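Local coordinates for protein separin (Saccharomyces cerevisiae, PDB 5U1T) that cleaves a cohesin subunit as a caspase-like cysteine protease, thereby triggering chromosome segregation at the onset of anaphase, at residues I139-K144 with V179-S184; N744-L749 with V760-K765; K953-S958 with L1050-N1055. One frame throughout, in Å; residues are numbered along the deposited sequence.

How the interactions relate
The three contacts follow one another along the chain; none nests in or crosses another. Interaction 1, near the N terminus, joins helix 129-142 to helix 172-185 and closes a loop of 34 residues that includes helix 146-158. Interaction 2, close to the middle of the chain, closes a loop of only ten residues, between 749 and 760, through the short turn that links helices 729-752 and 756-775. Interaction 3 spans 91 residues, part of them not modelled, and brings helix 950-955 and the turn that follows it to the C-terminal part of helix 1036-1054. Interactions 1 and 3 lie on opposite sides of the chain's centre, their own centres 128 Å apart, whereas those of interactions 2 and 3 are 45 Å apart.

Interaction 1 (I139-K144 with V179-S184); sequences IILKRK and VLSFFS
The ring of Phe182 carries this contact, and both of its partners on the first helix meet it obliquely. Leu141 CB approaches Phe182 CE1 at 4.0 Å, and Ile140 CG2 lies 4.3 Å from Phe182 CZ at the far end of the ring. Both consecutive residues come at the outer part of the ring from the same side of its plane. Val146 and Ile153 of helix 146-158 also touch Phe182, which places the aromatic ring among three helices. Leu141 and Phe182 run alongside one another in opposite senses, the leucine reaching toward the second helix while the phenylalanine reaches back toward the first. With CG opposite the backbone N (chi1 -170°), Leu141 points its branches toward the second helix: its CD1 stands above the CD1-CE1 side of the Phe182 ring, 4.1 Å from CE1, and the other methyl, CD2, lies beside Ser181, 4.0 Å from its CB; the closer approach of CD2 to Ser181 OG is doubtful at this resolution. The hydroxyl of Ser181 faces the leucine methyls while bonding to Ile178 O in its own helix. The closest CA pair is Leu141 and Phe182, 7.2 Å apart, and no hydrogen bond joins the two segments. A chain of another protein packs its backbone against Leu141 and Ser181 and bonds to Lys142 NZ, so the seam between these helices also forms part of a protein-protein interface. Just beyond the contact helix 129-142 is closed by a Schellman motif, in which Lys144 takes a positive phi. Helices 129-142 and 172-185, which are not consecutive, thus pack together with the intervening helix 146-158 around the Phe182 ring, a three-helix core within the helical domain of separin.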
loop_
_atom_site.group_PDB
_atom_site.type_symbol
_atom_site.label_atom_id
_atom_site.label_comp_id
_atom_site.label_asym_id
_atom_site.label_seq_id
_atom_site.Cartn_x
_atom_site.Cartn_y
_atom_site.Cartn_z
ATOM N N ILE A 139 -53.198 15.312 -46.738
ATOM C CA ILE A 139 -52.521 16.178 -47.694
ATOM C C ILE A 139 -52.592 15.591 -49.105
ATOM O O ILE A 139 -52.964 16.302 -50.044
ATOM C CB ILE A 139 -51.048 16.427 -47.277
ATOM C CG1 ILE A 139 -51.009 17.163 -45.936
ATOM C CG2 ILE A 139 -50.316 17.242 -48.321
ATOM C CD1 ILE A 139 -49.630 17.409 -45.398
ATOM N N ILE A 140 -52.271 14.302 -49.253
ATOM C CA ILE A 140 -52.323 13.634 -50.563
ATOM C C ILE A 140 -53.724 13.758 -51.148
ATOM O O ILE A 140 -53.924 13.947 -52.364
ATOM C CB ILE A 140 -51.935 12.142 -50.465
ATOM C CG1 ILE A 140 -50.507 11.994 -49.941
ATOM C CG2 ILE A 140 -52.057 11.461 -51.818
ATOM C CD1 ILE A 140 -50.088 10.569 -49.689
ATOM N N LEU A 141 -54.708 13.674 -50.269
ATOM C CA LEU A 141 -56.079 13.860 -50.683
ATOM C C LEU A 141 -56.345 15.289 -51.150
ATOM O O LEU A 141 -56.818 15.490 -52.257
ATOM C CB LEU A 141 -57.013 13.499 -49.542
ATOM C CG LEU A 141 -58.458 13.447 -49.995
ATOM C CD1 LEU A 141 -58.590 12.432 -51.112
ATOM C CD2 LEU A 141 -59.311 13.082 -48.805
ATOM N N LYS A 142 -56.037 16.281 -50.322
ATOM C CA LYS A 142 -56.375 17.655 -50.678
ATOM C C LYS A 142 -55.518 18.220 -51.807
ATOM O O LYS A 142 -55.926 19.168 -52.476
ATOM C CB LYS A 142 -56.286 18.562 -49.461
ATOM C CG LYS A 142 -57.316 18.233 -48.414
ATOM C CD LYS A 142 -58.675 18.039 -49.057
ATOM C CE LYS A 142 -59.625 19.176 -48.731
ATOM N NZ LYS A 142 -60.356 18.923 -47.430
ATOM N N ARG A 143 -54.336 17.651 -52.029
ATOM C CA ARG A 143 -53.532 18.033 -53.189
ATOM C C ARG A 143 -53.972 17.273 -54.445
ATOM O O ARG A 143 -53.453 17.518 -55.545
ATOM C CB ARG A 143 -52.050 17.795 -52.920
ATOM C CG ARG A 143 -51.469 18.671 -51.816
ATOM C CD ARG A 143 -49.954 18.587 -51.763
ATOM N NE ARG A 143 -49.291 19.520 -52.670
ATOM C CZ ARG A 143 -48.039 19.935 -52.513
ATOM N NH1 ARG A 143 -47.320 19.489 -51.487
ATOM N NH2 ARG A 143 -47.505 20.789 -53.374
ATOM N N LYS A 144 -54.930 16.361 -54.274
ATOM C CA LYS A 144 -55.488 15.571 -55.378
ATOM C C LYS A 144 -54.409 14.739 -56.057
ATOM O O LYS A 144 -54.403 14.580 -57.278
ATOM C CB LYS A 144 -56.185 16.466 -56.416
ATOM C CG LYS A 144 -57.158 17.476 -55.837
ATOM C CD LYS A 144 -58.357 17.652 -56.754
ATOM C CE LYS A 144 -59.180 18.864 -56.360
ATOM N NZ LYS A 144 -58.283 20.035 -56.117
ATOM N N VAL A 179 -60.108 6.397 -45.638
ATOM C CA VAL A 179 -60.210 5.311 -46.610
ATOM C C VAL A 179 -61.405 5.457 -47.566
ATOM O O VAL A 179 -61.281 5.250 -48.776
ATOM C CB VAL A 179 -60.309 3.951 -45.893
ATOM C CG1 VAL A 179 -60.540 2.821 -46.888
ATOM C CG2 VAL A 179 -59.055 3.701 -45.092
ATOM N N LEU A 180 -62.541 5.814 -47.003
ATOM C CA LEU A 180 -63.734 5.990 -47.771
ATOM C C LEU A 180 -63.541 7.121 -48.722
ATOM O O LEU A 180 -63.949 7.051 -49.864
ATOM C CB LEU A 180 -64.888 6.328 -46.859
ATOM C CG LEU A 180 -66.152 6.657 -47.635
ATOM C CD1 LEU A 180 -66.734 5.360 -48.146
ATOM C CD2 LEU A 180 -67.146 7.392 -46.761
ATOM N N SER A 181 -62.886 8.171 -48.265
ATOM C CA SER A 181 -62.674 9.308 -49.124
ATOM C C SER A 181 -61.691 8.995 -50.244
ATOM O O SER A 181 -61.786 9.547 -51.314
ATOM C CB SER A 181 -62.309 10.540 -48.323
ATOM O OG SER A 181 -60.928 10.707 -48.310
ATOM N N PHE A 182 -60.744 8.114 -50.000
ATOM C CA PHE A 182 -59.836 7.716 -51.047
ATOM C C PHE A 182 -60.614 6.873 -52.036
ATOM O O PHE A 182 -60.456 6.997 -53.233
ATOM C CB PHE A 182 -58.663 6.943 -50.473
ATOM C CG PHE A 182 -57.454 7.783 -50.250
ATOM C CD1 PHE A 182 -57.475 8.810 -49.340
ATOM C CD2 PHE A 182 -56.315 7.567 -50.970
ATOM C CE1 PHE A 182 -56.381 9.602 -49.142
ATOM C CE2 PHE A 182 -55.209 8.355 -50.776
ATOM C CZ PHE A 182 -55.242 9.370 -49.860
ATOM N N PHE A 183 -61.469 6.014 -51.518
ATOM C CA PHE A 183 -62.285 5.154 -52.336
ATOM C C PHE A 183 -63.114 6.011 -53.233
ATOM O O PHE A 183 -63.281 5.731 -54.397
ATOM C CB PHE A 183 -63.190 4.349 -51.439
ATOM C CG PHE A 183 -64.391 3.799 -52.122
ATOM C CD1 PHE A 183 -64.285 2.716 -52.961
ATOM C CD2 PHE A 183 -65.631 4.340 -51.887
ATOM C CE1 PHE A 183 -65.397 2.196 -53.571
ATOM C CE2 PHE A 183 -66.747 3.830 -52.495
ATOM C CZ PHE A 183 -66.628 2.754 -53.337
ATOM N N SER A 184 -63.631 7.080 -52.672
ATOM C CA SER A 184 -64.437 8.005 -53.454
ATOM C C SER A 184 -63.677 8.611 -54.642
ATOM O O SER A 184 -64.131 8.506 -55.786
ATOM C CB SER A 184 -64.971 9.123 -52.557
ATOM O OG SER A 184 -65.320 10.248 -53.347
#

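Interaction 2 (N744-L749 with V760-K765); sequences NESAKL and VIDCRK
An antiparallel helical hairpin in the helical part of separin is held here by Ser746 and Ala747 facing Asp762 and Cys763. Helices 729-752 and 756-775 follow each other after a short turn; over these segments their axes approach to 7.8 Å with 166° between their directions. That close spacing goes with small side chains at the interface. The nearest backbone pair is Ala747 and Asp762, whose CA atoms are 5.4 Å apart. The methyl of Ala747 packs between the neighbours on the second helix: its CB lies 3.7 Å from Cys763 SG and 4.1 Å from Asp762 CB, an apolar patch beside the polar one. Gln798 of helix 782-805 touches Cys763 from outside the pair, and Phe703 of helix 700-714 does the same for Ser746, so the hairpin is embedded among further helices. At the flank of the interface Asp762 holds its carboxylate opposite its own carbonyl carbon (chi1 -76°), which carries it across to the first helix. There Asp762 OD2 is met by the hydroxyl of Ser746 and, weakly, by ND2 of Asn750, a residue just past the first segment. The carboxylate is buried, and the serine hydroxyl, and to a lesser degree the weakly bound amide, probably help to offset its charge. Only one hydrogen bond runs directly between the segments: Ser746 OG donates to Asp762 OD2 over 3.0 Å, meeting the oxygen from above the carboxylate plane, 45° out of it.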
loop_
_atom_site.group_PDB
_atom_site.type_symbol
_atom_site.label_atom_id
_atom_site.label_comp_id
_atom_site.label_asym_id
_atom_site.label_seq_id
_atom_site.Cartn_x
_atom_site.Cartn_y
_atom_site.Cartn_z
ATOM N N ASN A 744 4.890 -7.940 4.638
ATOM C CA ASN A 744 4.922 -6.845 5.591
ATOM C C ASN A 744 4.341 -7.244 6.943
ATOM O O ASN A 744 4.889 -6.893 7.986
ATOM C CB ASN A 744 4.162 -5.634 5.042
ATOM C CG ASN A 744 5.081 -4.561 4.506
ATOM O OD1 ASN A 744 6.292 -4.598 4.717
ATOM N ND2 ASN A 744 4.510 -3.586 3.811
ATOM N N GLU A 745 3.230 -7.973 6.931
ATOM C CA GLU A 745 2.618 -8.375 8.186
ATOM C C GLU A 745 3.358 -9.552 8.788
ATOM O O GLU A 745 3.384 -9.726 10.008
ATOM C CB GLU A 745 1.149 -8.708 7.994
ATOM C CG GLU A 745 0.311 -7.460 7.993
ATOM C CD GLU A 745 -0.095 -7.043 9.381
ATOM O OE1 GLU A 745 0.059 -5.857 9.728
ATOM O OE2 GLU A 745 -0.595 -7.898 10.122
ATOM N N SER A 746 3.966 -10.348 7.923
ATOM C CA SER A 746 4.748 -11.471 8.379
ATOM C C SER A 746 5.984 -10.998 9.154
ATOM O O SER A 746 6.424 -11.651 10.106
ATOM C CB SER A 746 5.157 -12.344 7.212
ATOM O OG SER A 746 5.688 -13.554 7.706
ATOM N N ALA A 747 6.527 -9.857 8.742
ATOM C CA ALA A 747 7.592 -9.217 9.494
ATOM C C ALA A 747 7.107 -8.860 10.907
ATOM O O ALA A 747 7.797 -9.139 11.892
ATOM C CB ALA A 747 8.099 -7.971 8.771
ATOM N N LYS A 748 5.921 -8.252 10.992
ATOM C CA LYS A 748 5.330 -7.819 12.252
ATOM C C LYS A 748 5.094 -9.012 13.185
ATOM O O LYS A 748 5.395 -8.947 14.379
ATOM C CB LYS A 748 4.019 -7.072 11.986
ATOM C CG LYS A 748 3.600 -6.066 13.050
ATOM C CD LYS A 748 2.218 -5.475 12.742
ATOM C CE LYS A 748 1.847 -4.356 13.712
ATOM N NZ LYS A 748 2.578 -3.101 13.400
ATOM N N LEU A 749 4.581 -10.110 12.644
ATOM C CA LEU A 749 4.328 -11.288 13.463
ATOM C C LEU A 749 5.609 -11.898 14.001
ATOM O O LEU A 749 5.715 -12.172 15.204
ATOM C CB LEU A 749 3.574 -12.352 12.680
ATOM C CG LEU A 749 2.062 -12.270 12.773
ATOM C CD1 LEU A 749 1.476 -13.496 12.183
ATOM C CD2 LEU A 749 1.605 -12.110 14.199
ATOM N N VAL A 760 13.478 -9.440 9.526
ATOM C CA VAL A 760 14.280 -8.550 8.689
ATOM C C VAL A 760 14.211 -9.016 7.242
ATOM O O VAL A 760 14.048 -8.204 6.340
ATOM C CB VAL A 760 15.762 -8.482 9.137
ATOM C CG1 VAL A 760 16.612 -7.787 8.084
ATOM C CG2 VAL A 760 15.878 -7.755 10.449
ATOM N N ILE A 761 14.320 -10.325 7.030
ATOM C CA ILE A 761 14.296 -10.884 5.684
ATOM C C ILE A 761 12.957 -10.631 4.995
ATOM O O ILE A 761 12.930 -10.202 3.841
ATOM C CB ILE A 761 14.588 -12.380 5.698
ATOM C CG1 ILE A 761 15.997 -12.606 6.243
ATOM C CG2 ILE A 761 14.437 -12.966 4.302
ATOM C CD1 ILE A 761 16.430 -14.050 6.267
ATOM N N ASP A 762 11.861 -10.880 5.710
ATOM C CA ASP A 762 10.520 -10.635 5.198
ATOM C C ASP A 762 10.390 -9.211 4.685
ATOM O O ASP A 762 10.131 -8.990 3.497
ATOM C CB ASP A 762 9.471 -10.897 6.272
ATOM C CG ASP A 762 9.237 -12.372 6.501
ATOM O OD1 ASP A 762 9.767 -13.204 5.729
ATOM O OD2 ASP A 762 8.507 -12.707 7.459
ATOM N N CYS A 763 10.563 -8.264 5.600
ATOM C CA CYS A 763 10.633 -6.839 5.291
ATOM C C CYS A 763 11.383 -6.511 4.013
ATOM O O CYS A 763 10.972 -5.639 3.258
ATOM C CB CYS A 763 11.312 -6.095 6.440
ATOM S SG CYS A 763 10.186 -5.199 7.457
ATOM N N ARG A 764 12.495 -7.196 3.785
ATOM C CA ARG A 764 13.337 -6.901 2.632
ATOM C C ARG A 764 12.744 -7.476 1.344
ATOM O O ARG A 764 12.938 -6.917 0.272
ATOM C CB ARG A 764 14.755 -7.429 2.863
ATOM C CG ARG A 764 15.480 -6.760 4.048
ATOM C CD ARG A 764 16.057 -5.397 3.695
ATOM N NE ARG A 764 16.889 -5.514 2.506
ATOM C CZ ARG A 764 16.492 -5.161 1.287
ATOM N NH1 ARG A 764 17.309 -5.332 0.254
ATOM N NH2 ARG A 764 15.279 -4.640 1.097
ATOM N N LYS A 765 12.023 -8.588 1.454
ATOM C CA LYS A 765 11.287 -9.115 0.322
ATOM C C LYS A 765 10.188 -8.136 -0.071
ATOM O O LYS A 765 9.966 -7.875 -1.254
ATOM C CB LYS A 765 10.678 -10.468 0.648
ATOM C CG LYS A 765 11.665 -11.553 0.898
ATOM C CD LYS A 765 10.931 -12.818 1.278
ATOM C CE LYS A 765 11.905 -13.908 1.660
ATOM N NZ LYS A 765 11.200 -15.098 2.184
#

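Interaction 3 (K953-S958 with L1050-N1055); sequences KGMFES and LTILSN
Met955 is stretched out, its CG opposite the backbone N (chi1 -173°) and the rest of the chain extended, and this carries its terminal methyl across to the C-terminal part of helix 1036-1054 and to Asn1055. There CE touches Asn1055 CB at 3.5 Å, the two side chains crossing obliquely, and lies 3.9 Å from Ile1052 CG2. The same isoleucine uses its other branch on the neighbouring residue. Its CD1 sits at the edge of the Phe956 ring, near the ring plane and 3.6 Å from CE1, and the two side chains run at about a right angle to each other. Asn1055 offers the methionine its CB while its amide turns back: ND2 bonds to Thr1051 O at 2.8 Å with a nearly straight N-H (178°). Thr1051 O also accepts from Asn1055 N on the opposite face of its carbonyl plane. ND2 also bonds to Gly961 O of strand 960-962, whose Leu960 touches Ile1052. Met955 meets Phe1320 of helix 1303-1320 too. With no hydrogen bond between the segments, the join rests on apolar contacts, while the bonds to two carbonyls satisfy the buried ND2 and probably fix the rotation of the amide.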
loop_
_atom_site.group_PDB
_atom_site.type_symbol
_atom_site.label_atom_id
_atom_site.label_comp_id
_atom_site.label_asym_id
_atom_site.label_seq_id
_atom_site.Cartn_x
_atom_site.Cartn_y
_atom_site.Cartn_z
ATOM N N LYS A 953 15.885 5.721 52.479
ATOM C CA LYS A 953 16.403 6.868 51.760
ATOM C C LYS A 953 17.917 6.992 51.864
ATOM O O LYS A 953 18.590 7.309 50.879
ATOM C CB LYS A 953 15.771 8.148 52.271
ATOM C CG LYS A 953 15.924 9.288 51.288
ATOM C CD LYS A 953 16.657 10.465 51.911
ATOM C CE LYS A 953 16.539 11.671 50.994
ATOM N NZ LYS A 953 15.222 11.609 50.277
ATOM N N GLY A 954 18.443 6.754 53.063
ATOM C CA GLY A 954 19.870 6.792 53.294
ATOM C C GLY A 954 20.575 5.630 52.632
ATOM O O GLY A 954 21.663 5.778 52.092
ATOM N N MET A 955 19.925 4.503 52.608
ATOM C CA MET A 955 20.486 3.352 51.992
ATOM C C MET A 955 20.656 3.545 50.514
ATOM O O MET A 955 21.592 3.061 49.952
ATOM C CB MET A 955 19.569 2.195 52.240
ATOM C CG MET A 955 20.104 0.878 51.782
ATOM S SD MET A 955 18.863 -0.308 52.176
ATOM C CE MET A 955 19.712 -1.761 51.682
ATOM N N PHE A 956 19.748 4.256 49.877
ATOM C CA PHE A 956 19.847 4.472 48.420
ATOM C C PHE A 956 20.930 5.486 48.078
ATOM O O PHE A 956 21.318 5.613 46.920
ATOM C CB PHE A 956 18.512 4.934 47.808
ATOM C CG PHE A 956 17.376 3.973 48.027
ATOM C CD1 PHE A 956 17.612 2.620 48.221
ATOM C CD2 PHE A 956 16.077 4.422 48.073
ATOM C CE1 PHE A 956 16.565 1.729 48.446
ATOM C CE2 PHE A 956 15.020 3.533 48.308
ATOM C CZ PHE A 956 15.268 2.187 48.493
ATOM N N GLU A 957 21.406 6.201 49.088
ATOM C CA GLU A 957 22.487 7.159 48.929
ATOM C C GLU A 957 23.799 6.620 49.485
ATOM O O GLU A 957 24.691 7.381 49.882
ATOM C CB GLU A 957 22.129 8.459 49.636
ATOM C CG GLU A 957 21.007 9.230 48.963
ATOM C CD GLU A 957 20.414 10.274 49.884
ATOM O OE1 GLU A 957 21.095 10.614 50.892
ATOM O OE2 GLU A 957 19.260 10.727 49.606
ATOM N N SER A 958 23.906 5.300 49.543
ATOM C CA SER A 958 25.067 4.660 50.120
ATOM C C SER A 958 25.620 3.669 49.144
ATOM O O SER A 958 24.865 3.053 48.385
ATOM C CB SER A 958 24.715 3.946 51.426
ATOM O OG SER A 958 24.786 4.832 52.516
ATOM N N LEU A 1050 17.969 -7.142 44.050
ATOM C CA LEU A 1050 18.734 -8.169 44.749
ATOM C C LEU A 1050 19.661 -7.531 45.779
ATOM O O LEU A 1050 19.795 -8.010 46.905
ATOM C CB LEU A 1050 19.543 -9.000 43.763
ATOM C CG LEU A 1050 20.214 -10.173 44.461
ATOM C CD1 LEU A 1050 19.163 -11.090 45.055
ATOM C CD2 LEU A 1050 21.159 -10.919 43.533
ATOM N N THR A 1051 20.286 -6.434 45.380
ATOM C CA THR A 1051 21.204 -5.719 46.238
ATOM C C THR A 1051 20.492 -5.157 47.465
ATOM O O THR A 1051 20.954 -5.366 48.583
ATOM C CB THR A 1051 21.900 -4.602 45.464
ATOM O OG1 THR A 1051 22.611 -5.177 44.365
ATOM C CG2 THR A 1051 22.872 -3.857 46.347
ATOM N N ILE A 1052 19.373 -4.460 47.274
ATOM C CA ILE A 1052 18.609 -3.981 48.429
ATOM C C ILE A 1052 18.193 -5.135 49.321
ATOM O O ILE A 1052 18.376 -5.086 50.530
ATOM C CB ILE A 1052 17.341 -3.234 48.056
ATOM C CG1 ILE A 1052 17.609 -2.185 46.976
ATOM C CG2 ILE A 1052 16.744 -2.613 49.299
ATOM C CD1 ILE A 1052 18.532 -1.121 47.402
ATOM N N LEU A 1053 17.644 -6.178 48.722
ATOM C CA LEU A 1053 17.179 -7.321 49.495
ATOM C C LEU A 1053 18.259 -7.945 50.381
ATOM O O LEU A 1053 18.004 -8.254 51.544
ATOM C CB LEU A 1053 16.605 -8.384 48.564
ATOM C CG LEU A 1053 15.093 -8.465 48.649
ATOM C CD1 LEU A 1053 14.563 -9.290 47.497
ATOM C CD2 LEU A 1053 14.692 -9.078 49.961
ATOM N N SER A 1054 19.451 -8.126 49.823
ATOM C CA SER A 1054 20.519 -8.848 50.500
ATOM C C SER A 1054 21.164 -8.035 51.611
ATOM O O SER A 1054 21.732 -8.598 52.537
ATOM C CB SER A 1054 21.578 -9.241 49.509
ATOM O OG SER A 1054 21.917 -8.076 48.793
ATOM N N ASN A 1055 21.080 -6.716 51.504
ATOM C CA ASN A 1055 21.569 -5.845 52.553
ATOM C C ASN A 1055 20.581 -5.684 53.712
ATOM O O ASN A 1055 20.904 -5.069 54.722
ATOM C CB ASN A 1055 21.912 -4.477 51.971
ATOM C CG ASN A 1055 23.261 -4.456 51.314
ATOM O OD1 ASN A 1055 24.268 -4.184 51.961
ATOM N ND2 ASN A 1055 23.301 -4.756 50.025
#